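Glutathione S-transferase (Natrialba magadii ATCC 43099, PDB 6GZF) is a Xi-class glutathione transferase from a haloalkaliphilic archaeon, probably acting as a glutathionyl-hydroquinone reductase through a thioredoxin-like glutathione-binding domain. Local coordinates at residues 87-92 and 96-101; 107-112 and 118-123; 58-61 and 66-69; 296-299 and 304-307. One frame throughout, in Å; residues are numbered along the deposited sequence.

Overall arrangement
Followed from the N terminus, the four contacts come in series, none nesting inside or crossing another. Contact 3 is the first, closing the turn from strand 56-60 into helix 65-77. Contact 1 then folds the connection after strand 84-87 back on itself, and contact 2 sets a later part of that connection against helix 117-124. Contact 4 closes the turn after helix 290-299, in the helical C-terminal part. Contact 1 touches the other three: Val88 pairs with Val60, Val87 with Thr107, and Pro90 with His296, so the loop ties the thioredoxin-like sheet to a C-terminal helix. Contacts 2 and 3 meet through Tyr59 and Asp109.

Contact 1: 87-92 and 96-101; sequences VVDPYR and GWQFTP
Arg92 stacked on Trp97, and Asp89 bonded to Gln98 and Thr100, define a buried contact between two arms of one irregular loop, the connection from strand 84-87 to helix 117-124 of the thioredoxin-like domain. The side chains of Asp89, Gln98 and Thr100 supply two of the three hydrogen bonds across the arms. One backbone bond joins them, from Asp89 N to Gln98 O at 2.7 Å. The Asp89 carboxylate, swung anti to its own amide nitrogen (chi1 -166°), lies alongside Gln98. There OD2 takes two donors from opposite faces of its plane, Gln98 NE2 at 3.0 Å and Thr100 OG1 at 2.7 Å. OD1 closes an Asx turn by accepting from Tyr91 N and also pairs with Lys103, so both carboxylate oxygens are engaged.

Val88 divides its methyls between two aromatic rings: CG2 lies 3.5 Å from Trp97 CE3, while CG1 sits over the face of Phe99. Arg92 runs extended across the indole and lays its guanidinium on one face, the planes 24° apart. NH1 and NE1 are both donors and do not bond; the guanidinium makes an off-centre cation-pi stack, CZ 4.1 Å from the centroid of the six-membered ring. His296 of helix 290-299 also meets the indole. Trp97 is predicted to bind glutathione, and its side chain lies about 5 Å from that of Cys64, the predicted nucleophile, which places the contact beside the probable active site. At the strand end, a water bridges the arms, giving a hydrogen to Val87 O at 2.9 Å and accepting one from Thr100 N at 2.6 Å.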
loop_
_atom_site.group_PDB
_atom_site.type_symbol
_atom_site.label_atom_id
_atom_site.label_comp_id
_atom_site.label_asym_id
_atom_site.label_seq_id
_atom_site.Cartn_x
_atom_site.Cartn_y
_atom_site.Cartn_z
ATOM N N VAL A 87 11.996 -8.341 -25.476
ATOM C CA VAL A 87 11.589 -7.879 -24.155
ATOM C C VAL A 87 12.363 -6.637 -23.734
ATOM O O VAL A 87 13.587 -6.670 -23.608
ATOM C CB VAL A 87 11.781 -8.972 -23.092
ATOM C CG1 VAL A 87 11.315 -8.470 -21.739
ATOM C CG2 VAL A 87 11.024 -10.230 -23.488
ATOM N N VAL A 88 11.640 -5.545 -23.510
ATOM C CA VAL A 88 12.257 -4.280 -23.134
ATOM C C VAL A 88 12.600 -4.237 -21.648
ATOM O O VAL A 88 12.106 -5.043 -20.858
ATOM C CB VAL A 88 11.343 -3.088 -23.472
ATOM C CG1 VAL A 88 10.995 -3.090 -24.952
ATOM C CG2 VAL A 88 10.080 -3.140 -22.635
ATOM N N ASP A 89 13.455 -3.288 -21.281
ATOM C CA ASP A 89 13.870 -3.084 -19.896
ATOM C C ASP A 89 12.671 -2.710 -19.025
ATOM O O ASP A 89 11.967 -1.744 -19.318
ATOM C CB ASP A 89 14.949 -1.993 -19.836
ATOM C CG ASP A 89 15.681 -1.941 -18.502
ATOM O OD1 ASP A 89 15.172 -2.474 -17.495
ATOM O OD2 ASP A 89 16.780 -1.350 -18.461
ATOM N N PRO A 90 12.427 -3.486 -17.954
ATOM C CA PRO A 90 11.363 -3.177 -16.992
ATOM C C PRO A 90 11.546 -1.809 -16.341
ATOM O O PRO A 90 10.560 -1.182 -15.955
ATOM C CB PRO A 90 11.483 -4.303 -15.955
ATOM C CG PRO A 90 12.851 -4.873 -16.154
ATOM C CD PRO A 90 13.109 -4.746 -17.618
ATOM N N TYR A 91 12.790 -1.354 -16.220
ATOM C CA TYR A 91 13.054 -0.008 -15.728
ATOM C C TYR A 91 13.113 0.969 -16.895
ATOM O O TYR A 91 13.715 0.680 -17.928
ATOM C CB TYR A 91 14.359 0.049 -14.928
ATOM C CG TYR A 91 14.699 1.441 -14.434
ATOM C CD1 TYR A 91 14.206 1.906 -13.222
ATOM C CD2 TYR A 91 15.510 2.288 -15.179
ATOM C CE1 TYR A 91 14.508 3.179 -12.768
ATOM C CE2 TYR A 91 15.816 3.561 -14.734
ATOM C CZ TYR A 91 15.313 4.000 -13.528
ATOM O OH TYR A 91 15.619 5.266 -13.081
ATOM N N ARG A 92 12.488 2.127 -16.722
ATOM C CA ARG A 92 12.509 3.163 -17.745
ATOM C C ARG A 92 12.511 4.551 -17.117
ATOM O O ARG A 92 12.059 4.732 -15.986
ATOM C CB ARG A 92 11.313 3.015 -18.685
ATOM C CG ARG A 92 9.967 3.169 -18.004
ATOM C CD ARG A 92 8.899 3.550 -19.010
ATOM N NE ARG A 92 7.551 3.389 -18.476
ATOM C CZ ARG A 92 6.450 3.446 -19.217
ATOM N NH1 ARG A 92 6.544 3.658 -20.522
ATOM N NH2 ARG A 92 5.259 3.289 -18.656
ATOM N N GLY A 96 11.885 6.701 -22.015
ATOM C CA GLY A 96 10.805 5.741 -22.166
ATOM C C GLY A 96 11.308 4.311 -22.173
ATOM O O GLY A 96 12.384 4.027 -21.648
ATOM N N TRP A 97 10.525 3.410 -22.765
ATOM C CA TRP A 97 10.912 2.005 -22.876
ATOM C C TRP A 97 12.262 1.865 -23.571
ATOM O O TRP A 97 12.450 2.359 -24.681
ATOM C CB TRP A 97 9.854 1.206 -23.643
ATOM C CG TRP A 97 8.546 1.027 -22.928
ATOM C CD1 TRP A 97 7.322 1.474 -23.337
ATOM C CD2 TRP A 97 8.324 0.337 -21.690
ATOM N NE1 TRP A 97 6.356 1.112 -22.430
ATOM C CE2 TRP A 97 6.945 0.413 -21.410
ATOM C CE3 TRP A 97 9.159 -0.333 -20.790
ATOM C CZ2 TRP A 97 6.382 -0.155 -20.268
ATOM C CZ3 TRP A 97 8.598 -0.899 -19.657
ATOM C CH2 TRP A 97 7.223 -0.806 -19.407
ATOM N N GLN A 98 13.200 1.191 -22.913
ATOM C CA GLN A 98 14.538 1.020 -23.467
ATOM C C GLN A 98 14.929 -0.450 -23.566
ATOM O O GLN A 98 14.314 -1.312 -22.937
ATOM C CB GLN A 98 15.568 1.774 -22.624
ATOM C CG GLN A 98 15.788 1.198 -21.238
ATOM C CD GLN A 98 16.806 1.986 -20.437
ATOM O OE1 GLN A 98 17.307 3.016 -20.891
ATOM N NE2 GLN A 98 17.120 1.503 -19.240
ATOM N N PHE A 99 15.954 -0.726 -24.364
ATOM C CA PHE A 99 16.453 -2.085 -24.527
ATOM C C PHE A 99 17.759 -2.284 -23.764
ATOM O O PHE A 99 18.736 -1.570 -23.989
ATOM C CB PHE A 99 16.650 -2.413 -26.009
ATOM C CG PHE A 99 15.369 -2.483 -26.789
ATOM C CD1 PHE A 99 14.819 -1.342 -27.350
ATOM C CD2 PHE A 99 14.713 -3.690 -26.960
ATOM C CE1 PHE A 99 13.640 -1.405 -28.066
ATOM C CE2 PHE A 99 13.535 -3.760 -27.676
ATOM C CZ PHE A 99 12.998 -2.615 -28.230
ATOM N N THR A 100 17.760 -3.254 -22.857
ATOM C CA THR A 100 18.936 -3.566 -22.054
ATOM C C THR A 100 19.164 -5.076 -22.043
ATOM O O THR A 100 18.772 -5.762 -21.100
ATOM C CB THR A 100 18.787 -3.047 -20.612
ATOM O OG1 THR A 100 18.276 -1.708 -20.636
ATOM C CG2 THR A 100 20.126 -3.066 -19.893
ATOM N N PRO A 101 19.807 -5.596 -23.101
ATOM C CA PRO A 101 19.929 -7.038 -23.349
ATOM C C PRO A 101 20.693 -7.797 -22.265
ATOM O O PRO A 101 20.393 -8.965 -22.022
ATOM C CB PRO A 101 20.684 -7.101 -24.681
ATOM C CG PRO A 101 21.428 -5.809 -24.758
ATOM C CD PRO A 101 20.527 -4.800 -24.110
HETATM O O HOH W 1 15.919 -5.060 -23.194
HETATM O O HOH W 2 7.804 4.417 -22.655
#

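Contact 2: 107-112 and 118-123; sequences THDHVH and RELYVR
His112 and Leu120 mark the closest backbone approach, their CA atoms 8.0 Å apart, where an irregular loop passes a helical turn without backbone bonding between them. The segment 118-123 is part of helix 117-124, whereas 107-112 owes its shape to a side chain. The Asp109 carboxylate reaches forward along the chain, OD1 accepting from Val111 N at 3.2 Å in an Asx turn and OD2 from His112 N at 2.9 Å. Both donors arrive well above the carboxylate plane. His112 follows this curl and faces the helix.

Arg123 bends at chi3 (-101°) to lay its guanidinium almost flat on the imidazole, with the planes 17° apart and the centres 3.8 Å from each other. Its NE stands over the middle of the ring, while Val111 CG1 lies against the opposite face, toward its rim. His112 NE2 is bonded to Asp143, which probably fixes the ring's rotation and may make the stack with a cation more favourable. Leu120 meets the edge of the imidazole: its CD2 is 4.1 Å from His112 CD2, and 4.0 Å from Asp109 OD2.

Beneath this layer is the central sheet. Leu120 packs on Tyr59 of strand 56-60 and Trp138 of strand 136-139, as does Val111, and the Tyr59 hydroxyl is hydrogen-bonded to Asp109 OD1, so both loop and helix rest on the same strands.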
loop_
_atom_site.group_PDB
_atom_site.type_symbol
_atom_site.label_atom_id
_atom_site.label_comp_id
_atom_site.label_asym_id
_atom_site.label_seq_id
_atom_site.Cartn_x
_atom_site.Cartn_y
_atom_site.Cartn_z
ATOM N N THR A 107 15.957 -8.603 -23.705
ATOM C CA THR A 107 16.699 -8.890 -24.926
ATOM C C THR A 107 17.037 -7.601 -25.663
ATOM O O THR A 107 16.888 -6.505 -25.120
ATOM C CB THR A 107 15.910 -9.815 -25.876
ATOM O OG1 THR A 107 14.777 -9.113 -26.403
ATOM C CG2 THR A 107 15.440 -11.066 -25.148
ATOM N N HIS A 108 17.491 -7.741 -26.902
ATOM C CA HIS A 108 17.761 -6.590 -27.752
ATOM C C HIS A 108 16.667 -6.454 -28.803
ATOM O O HIS A 108 15.900 -7.389 -29.034
ATOM C CB HIS A 108 19.126 -6.725 -28.428
ATOM C CG HIS A 108 19.206 -7.857 -29.405
ATOM N ND1 HIS A 108 19.433 -9.161 -29.019
ATOM C CD2 HIS A 108 19.084 -7.882 -30.753
ATOM C CE1 HIS A 108 19.449 -9.938 -30.086
ATOM N NE2 HIS A 108 19.240 -9.187 -31.153
ATOM N N ASP A 109 16.595 -5.289 -29.435
ATOM C CA ASP A 109 15.669 -5.089 -30.541
ATOM C C ASP A 109 16.104 -5.944 -31.727
ATOM O O ASP A 109 17.042 -5.595 -32.443
ATOM C CB ASP A 109 15.600 -3.611 -30.931
ATOM C CG ASP A 109 14.867 -3.383 -32.240
ATOM O OD1 ASP A 109 13.878 -4.098 -32.506
ATOM O OD2 ASP A 109 15.279 -2.485 -33.004
ATOM N N HIS A 110 15.417 -7.064 -31.927
ATOM C CA HIS A 110 15.794 -8.027 -32.958
ATOM C C HIS A 110 15.697 -7.465 -34.374
ATOM O O HIS A 110 16.320 -7.990 -35.297
ATOM C CB HIS A 110 14.926 -9.284 -32.851
ATOM C CG HIS A 110 15.160 -10.081 -31.606
ATOM N ND1 HIS A 110 14.606 -9.744 -30.390
ATOM C CD2 HIS A 110 15.890 -11.202 -31.390
ATOM C CE1 HIS A 110 14.983 -10.624 -29.478
ATOM N NE2 HIS A 110 15.763 -11.517 -30.059
ATOM N N VAL A 111 14.922 -6.401 -34.547
ATOM C CA VAL A 111 14.677 -5.861 -35.879
ATOM C C VAL A 111 15.721 -4.828 -36.302
ATOM O O VAL A 111 16.430 -5.029 -37.288
ATOM C CB VAL A 111 13.275 -5.231 -35.974
ATOM C CG1 VAL A 111 13.055 -4.637 -37.353
ATOM C CG2 VAL A 111 12.211 -6.276 -35.673
ATOM N N HIS A 112 15.820 -3.726 -35.562
ATOM C CA HIS A 112 16.719 -2.641 -35.952
ATOM C C HIS A 112 17.787 -2.330 -34.908
ATOM O O HIS A 112 18.564 -1.390 -35.078
ATOM C CB HIS A 112 15.914 -1.375 -36.254
ATOM C CG HIS A 112 15.066 -1.479 -37.482
ATOM N ND1 HIS A 112 15.587 -1.778 -38.723
ATOM C CD2 HIS A 112 13.732 -1.325 -37.661
ATOM C CE1 HIS A 112 14.609 -1.804 -39.612
ATOM N NE2 HIS A 112 13.476 -1.534 -38.994
ATOM N N ARG A 118 11.116 4.328 -28.658
ATOM C CA ARG A 118 10.633 5.518 -29.349
ATOM C C ARG A 118 11.244 5.647 -30.742
ATOM O O ARG A 118 10.656 6.263 -31.629
ATOM C CB ARG A 118 10.922 6.774 -28.522
ATOM C CG ARG A 118 12.357 6.910 -28.036
ATOM C CD ARG A 118 12.469 8.045 -27.028
ATOM N NE ARG A 118 13.842 8.294 -26.597
ATOM C CZ ARG A 118 14.661 9.168 -27.174
ATOM N NH1 ARG A 118 14.247 9.881 -28.214
ATOM N NH2 ARG A 118 15.892 9.331 -26.710
ATOM N N GLU A 119 12.420 5.056 -30.930
ATOM C CA GLU A 119 13.069 5.044 -32.236
ATOM C C GLU A 119 12.257 4.227 -33.235
ATOM O O GLU A 119 12.183 4.567 -34.417
ATOM C CB GLU A 119 14.488 4.482 -32.129
ATOM C CG GLU A 119 15.425 5.305 -31.265
ATOM C CD GLU A 119 16.786 4.654 -31.101
ATOM O OE1 GLU A 119 17.485 4.471 -32.119
ATOM O OE2 GLU A 119 17.153 4.325 -29.953
ATOM N N LEU A 120 11.647 3.151 -32.749
ATOM C CA LEU A 120 10.849 2.267 -33.590
ATOM C C LEU A 120 9.580 2.958 -34.085
ATOM O O LEU A 120 9.191 2.798 -35.243
ATOM C CB LEU A 120 10.493 0.991 -32.828
ATOM C CG LEU A 120 11.620 -0.037 -32.720
ATOM C CD1 LEU A 120 11.328 -1.033 -31.615
ATOM C CD2 LEU A 120 11.820 -0.747 -34.050
ATOM N N TYR A 121 8.942 3.720 -33.202
ATOM C CA TYR A 121 7.767 4.505 -33.568
ATOM C C TYR A 121 8.103 5.518 -34.657
ATOM O O TYR A 121 7.403 5.617 -35.666
ATOM C CB TYR A 121 7.198 5.233 -32.347
ATOM C CG TYR A 121 6.350 4.375 -31.433
ATOM C CD1 TYR A 121 6.931 3.444 -30.582
ATOM C CD2 TYR A 121 4.967 4.510 -31.411
ATOM C CE1 TYR A 121 6.156 2.663 -29.742
ATOM C CE2 TYR A 121 4.185 3.736 -30.574
ATOM C CZ TYR A 121 4.783 2.815 -29.743
ATOM O OH TYR A 121 4.007 2.044 -28.909
ATOM N N VAL A 122 9.181 6.268 -34.437
ATOM C CA VAL A 122 9.617 7.309 -35.364
ATOM C C VAL A 122 9.900 6.745 -36.756
ATOM O O VAL A 122 9.569 7.370 -37.764
ATOM C CB VAL A 122 10.877 8.033 -34.835
ATOM C CG1 VAL A 122 11.450 8.970 -35.887
ATOM C CG2 VAL A 122 10.551 8.800 -33.564
ATOM N N ARG A 123 10.500 5.561 -36.811
ATOM C CA ARG A 123 10.753 4.910 -38.091
ATOM C C ARG A 123 9.444 4.556 -38.792
ATOM O O ARG A 123 9.333 4.664 -40.013
ATOM C CB ARG A 123 11.602 3.651 -37.903
ATOM C CG ARG A 123 11.897 2.920 -39.205
ATOM C CD ARG A 123 12.658 1.630 -38.971
ATOM N NE ARG A 123 14.085 1.767 -39.252
ATOM C CZ ARG A 123 14.992 2.144 -38.357
ATOM N NH1 ARG A 123 14.627 2.423 -37.113
ATOM N NH2 ARG A 123 16.268 2.238 -38.705
#

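Contact 3: 58-61 and 66-69; sequences LYVS and WAHR
Val60 and Ala67 carry this contact, and the strand leading to them alternates its side chains between two faces of the sheet. Leu58 points toward helix 65-77, where it packs on Thr70 and Leu71, farther along the helix than Ala67. Tyr59 turns to the other face of the sheet. Val60 comes back to the helix side, with its CB 3.9 Å from Ala67 CB. CG1, lying anti to the carbonyl carbon (chi1 -63°), reaches the same methyl and also comes within 3.9 Å of Ala67 O. A side chain as small as the methyl of Ala67 is consistent with the close approach of the backbones, the CA atoms of Val60 and Ala67 being 5.3 Å apart. At Ser61 the backbone takes over: its carbonyl O lies 3.8 Å from Ala67 CB, while its OG accepts from Ala63 N in the turn that follows.

That turn holds Cys64, the predicted nucleophile, just before helix 65-77, and Ala67 also lies about 4 Å, side chain to side chain, from Val134, predicted to bind glutathione. The arrangement is the first half of the beta-alpha-beta unit 56-60, 65-77, 84-87, as in thioredoxin-fold proteins, where the reactive cysteine sits at the start of the helix.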
loop_
_atom_site.group_PDB
_atom_site.type_symbol
_atom_site.label_atom_id
_atom_site.label_comp_id
_atom_site.label_asym_id
_atom_site.label_seq_id
_atom_site.Cartn_x
_atom_site.Cartn_y
_atom_site.Cartn_z
ATOM N N LEU A 58 7.027 -9.073 -32.111
ATOM C CA LEU A 58 6.287 -8.548 -30.967
ATOM C C LEU A 58 7.203 -7.896 -29.932
ATOM O O LEU A 58 8.215 -8.472 -29.535
ATOM C CB LEU A 58 5.472 -9.668 -30.314
ATOM C CG LEU A 58 4.704 -9.331 -29.034
ATOM C CD1 LEU A 58 3.629 -8.290 -29.302
ATOM C CD2 LEU A 58 4.099 -10.588 -28.431
ATOM N N TYR A 59 6.843 -6.691 -29.501
ATOM C CA TYR A 59 7.588 -5.989 -28.460
ATOM C C TYR A 59 6.787 -5.937 -27.166
ATOM O O TYR A 59 5.668 -5.430 -27.148
ATOM C CB TYR A 59 7.944 -4.571 -28.905
ATOM C CG TYR A 59 8.909 -4.514 -30.063
ATOM C CD1 TYR A 59 10.279 -4.561 -29.851
ATOM C CD2 TYR A 59 8.451 -4.405 -31.368
ATOM C CE1 TYR A 59 11.166 -4.507 -30.906
ATOM C CE2 TYR A 59 9.330 -4.350 -32.430
ATOM C CZ TYR A 59 10.685 -4.402 -32.193
ATOM O OH TYR A 59 11.568 -4.345 -33.245
ATOM N N VAL A 60 7.357 -6.461 -26.086
ATOM C CA VAL A 60 6.655 -6.483 -24.807
ATOM C C VAL A 60 7.543 -6.125 -23.625
ATOM O O VAL A 60 8.770 -6.201 -23.696
ATOM C CB VAL A 60 6.039 -7.871 -24.512
ATOM C CG1 VAL A 60 4.977 -8.233 -25.539
ATOM C CG2 VAL A 60 7.129 -8.934 -24.449
ATOM N N SER A 61 6.892 -5.725 -22.540
ATOM C CA SER A 61 7.511 -5.698 -21.224
ATOM C C SER A 61 6.810 -6.754 -20.382
ATOM O O SER A 61 5.598 -6.933 -20.497
ATOM C CB SER A 61 7.390 -4.316 -20.580
ATOM O OG SER A 61 7.770 -4.351 -19.214
ATOM N N TRP A 66 -0.932 -5.162 -20.167
ATOM C CA TRP A 66 -1.501 -5.047 -21.500
ATOM C C TRP A 66 -0.660 -5.849 -22.485
ATOM O O TRP A 66 -1.191 -6.593 -23.310
ATOM C CB TRP A 66 -1.593 -3.578 -21.912
ATOM C CG TRP A 66 -2.250 -2.746 -20.857
ATOM C CD1 TRP A 66 -1.632 -2.015 -19.885
ATOM C CD2 TRP A 66 -3.658 -2.591 -20.641
ATOM N NE1 TRP A 66 -2.567 -1.402 -19.088
ATOM C CE2 TRP A 66 -3.818 -1.740 -19.530
ATOM C CE3 TRP A 66 -4.797 -3.083 -21.285
ATOM C CZ2 TRP A 66 -5.072 -1.373 -19.048
ATOM C CZ3 TRP A 66 -6.041 -2.714 -20.806
ATOM C CH2 TRP A 66 -6.169 -1.866 -19.699
ATOM N N ALA A 67 0.656 -5.707 -22.380
ATOM C CA ALA A 67 1.575 -6.498 -23.189
ATOM C C ALA A 67 1.492 -7.969 -22.795
ATOM O O ALA A 67 1.595 -8.855 -23.644
ATOM C CB ALA A 67 2.997 -5.983 -23.040
ATOM N N HIS A 68 1.294 -8.215 -21.503
ATOM C CA HIS A 68 1.204 -9.571 -20.968
ATOM C C HIS A 68 0.041 -10.342 -21.589
ATOM O O HIS A 68 0.091 -11.567 -21.709
ATOM C CB HIS A 68 1.057 -9.533 -19.443
ATOM C CG HIS A 68 1.170 -10.874 -18.787
ATOM N ND1 HIS A 68 0.689 -11.123 -17.520
ATOM C CD2 HIS A 68 1.714 -12.036 -19.218
ATOM C CE1 HIS A 68 0.927 -12.382 -17.200
ATOM N NE2 HIS A 68 1.548 -12.958 -18.213
ATOM N N ARG A 69 -1.002 -9.617 -21.981
ATOM C CA ARG A 69 -2.154 -10.217 -22.645
ATOM C C ARG A 69 -1.743 -10.908 -23.940
ATOM O O ARG A 69 -2.201 -12.010 -24.239
ATOM C CB ARG A 69 -3.224 -9.158 -22.926
ATOM C CG ARG A 69 -4.391 -9.188 -21.953
ATOM C CD ARG A 69 -4.821 -7.789 -21.538
ATOM N NE ARG A 69 -5.565 -7.092 -22.584
ATOM C CZ ARG A 69 -6.580 -6.266 -22.347
ATOM N NH1 ARG A 69 -6.973 -6.039 -21.101
ATOM N NH2 ARG A 69 -7.202 -5.669 -23.355
#

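Contact 4: 296-299 and 304-307; sequences HYYT and VNPH
The amide of Asn305 lies against the last turn of helix 290-299, reaching back to Tyr298 from the loop that follows the helix. Its CG lies anti to the backbone nitrogen (chi1 -171°), which carries the amide toward the helix and places ND2 3.0 Å from Tyr298 O. The bond is of good geometry: the nitrogen lies in the carbonyl plane on a lone pair, and the N-H points to the oxygen at 152°. The carbonyl in turn lies close to the plane of the amide. The CA atoms of Tyr298 and Asn305 stay 6.5 Å apart, so the side-chain amide spans the gap.

The same nitrogen also stands at the edge of the Tyr298 ring, 4.0 Å from CD1, with ring and amide planes nearly perpendicular at 81°. The phenol extends beyond the amide, its hydroxyl bonded to Asn252 O, and the ring meets His257. Met259 of the second subunit packs against both Tyr298 and Asn305, so the turn lies at the dimer interface; a sulfate, probably from the crystallisation liquor, lies about 4 Å from the Asn305 side chain. One residue earlier, Tyr297 is predicted to influence the acidity of the nucleophilic Cys64, and its hydroxyl is bonded to that of Tyr196.

Asn305 ND2 also donates to Ile309 O. With both Tyr298 O and Ile309 O as acceptors, a single amide nitrogen links the end of the helix to the loop.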
loop_
_atom_site.group_PDB
_atom_site.type_symbol
_atom_site.label_atom_id
_atom_site.label_comp_id
_atom_site.label_asym_id
_atom_site.label_seq_id
_atom_site.Cartn_x
_atom_site.Cartn_y
_atom_site.Cartn_z
ATOM N N HIS A 296 9.417 -2.633 -11.948
ATOM C CA HIS A 296 8.858 -1.552 -12.749
ATOM C C HIS A 296 7.988 -0.622 -11.913
ATOM O O HIS A 296 8.270 0.563 -11.793
ATOM C CB HIS A 296 8.045 -2.114 -13.916
ATOM C CG HIS A 296 7.322 -1.069 -14.709
ATOM N ND1 HIS A 296 7.940 -0.303 -15.674
ATOM C CD2 HIS A 296 6.028 -0.667 -14.682
ATOM C CE1 HIS A 296 7.061 0.526 -16.205
ATOM N NE2 HIS A 296 5.893 0.327 -15.622
ATOM N N TYR A 297 6.933 -1.165 -11.320
ATOM C CA TYR A 297 5.942 -0.332 -10.652
ATOM C C TYR A 297 6.480 0.404 -9.426
ATOM O O TYR A 297 6.003 1.488 -9.097
ATOM C CB TYR A 297 4.734 -1.180 -10.260
ATOM C CG TYR A 297 3.863 -1.538 -11.439
ATOM C CD1 TYR A 297 4.200 -2.589 -12.281
ATOM C CD2 TYR A 297 2.710 -0.818 -11.720
ATOM C CE1 TYR A 297 3.412 -2.916 -13.364
ATOM C CE2 TYR A 297 1.915 -1.138 -12.801
ATOM C CZ TYR A 297 2.270 -2.188 -13.619
ATOM O OH TYR A 297 1.482 -2.511 -14.699
ATOM N N TYR A 298 7.477 -0.168 -8.760
ATOM C CA TYR A 298 7.980 0.429 -7.525
ATOM C C TYR A 298 9.153 1.392 -7.729
ATOM O O TYR A 298 9.448 2.191 -6.842
ATOM C CB TYR A 298 8.381 -0.666 -6.531
ATOM C CG TYR A 298 7.204 -1.318 -5.834
ATOM C CD1 TYR A 298 6.526 -0.661 -4.815
ATOM C CD2 TYR A 298 6.776 -2.592 -6.189
ATOM C CE1 TYR A 298 5.451 -1.248 -4.175
ATOM C CE2 TYR A 298 5.702 -3.188 -5.553
ATOM C CZ TYR A 298 5.044 -2.512 -4.547
ATOM O OH TYR A 298 3.974 -3.100 -3.911
ATOM N N THR A 299 9.815 1.329 -8.881
ATOM C CA THR A 299 10.987 2.178 -9.115
ATOM C C THR A 299 10.870 3.099 -10.333
ATOM O O THR A 299 11.752 3.923 -10.570
ATOM C CB THR A 299 12.269 1.333 -9.285
ATOM O OG1 THR A 299 12.270 0.710 -10.575
ATOM C CG2 THR A 299 12.369 0.270 -8.202
ATOM N N VAL A 304 4.679 8.513 -7.194
ATOM C CA VAL A 304 3.837 7.584 -6.449
ATOM C C VAL A 304 4.652 6.931 -5.338
ATOM O O VAL A 304 4.136 6.633 -4.261
ATOM C CB VAL A 304 3.240 6.497 -7.363
ATOM C CG1 VAL A 304 2.198 5.682 -6.610
ATOM C CG2 VAL A 304 2.627 7.129 -8.602
ATOM N N ASN A 305 5.936 6.727 -5.611
ATOM C CA ASN A 305 6.845 6.103 -4.659
ATOM C C ASN A 305 8.255 6.674 -4.808
ATOM O O ASN A 305 9.115 6.055 -5.433
ATOM C CB ASN A 305 6.854 4.586 -4.857
ATOM C CG ASN A 305 7.614 3.857 -3.769
ATOM O OD1 ASN A 305 7.518 4.200 -2.591
ATOM N ND2 ASN A 305 8.375 2.841 -4.160
ATOM N N PRO A 306 8.489 7.865 -4.229
ATOM C CA PRO A 306 9.707 8.670 -4.396
ATOM C C PRO A 306 11.020 7.922 -4.166
ATOM O O PRO A 306 11.951 8.082 -4.955
ATOM C CB PRO A 306 9.536 9.770 -3.344
ATOM C CG PRO A 306 8.068 9.924 -3.215
ATOM C CD PRO A 306 7.512 8.534 -3.350
ATOM N N HIS A 307 11.098 7.123 -3.108
ATOM C CA HIS A 307 12.353 6.470 -2.755
ATOM C C HIS A 307 12.544 5.145 -3.487
ATOM O O HIS A 307 13.490 4.406 -3.212
ATOM C CB HIS A 307 12.430 6.262 -1.243
ATOM C CG HIS A 307 12.532 7.542 -0.473
ATOM N ND1 HIS A 307 13.677 8.309 -0.456
ATOM C CD2 HIS A 307 11.629 8.198 0.295
ATOM C CE1 HIS A 307 13.476 9.379 0.294
ATOM N NE2 HIS A 307 12.243 9.335 0.761
#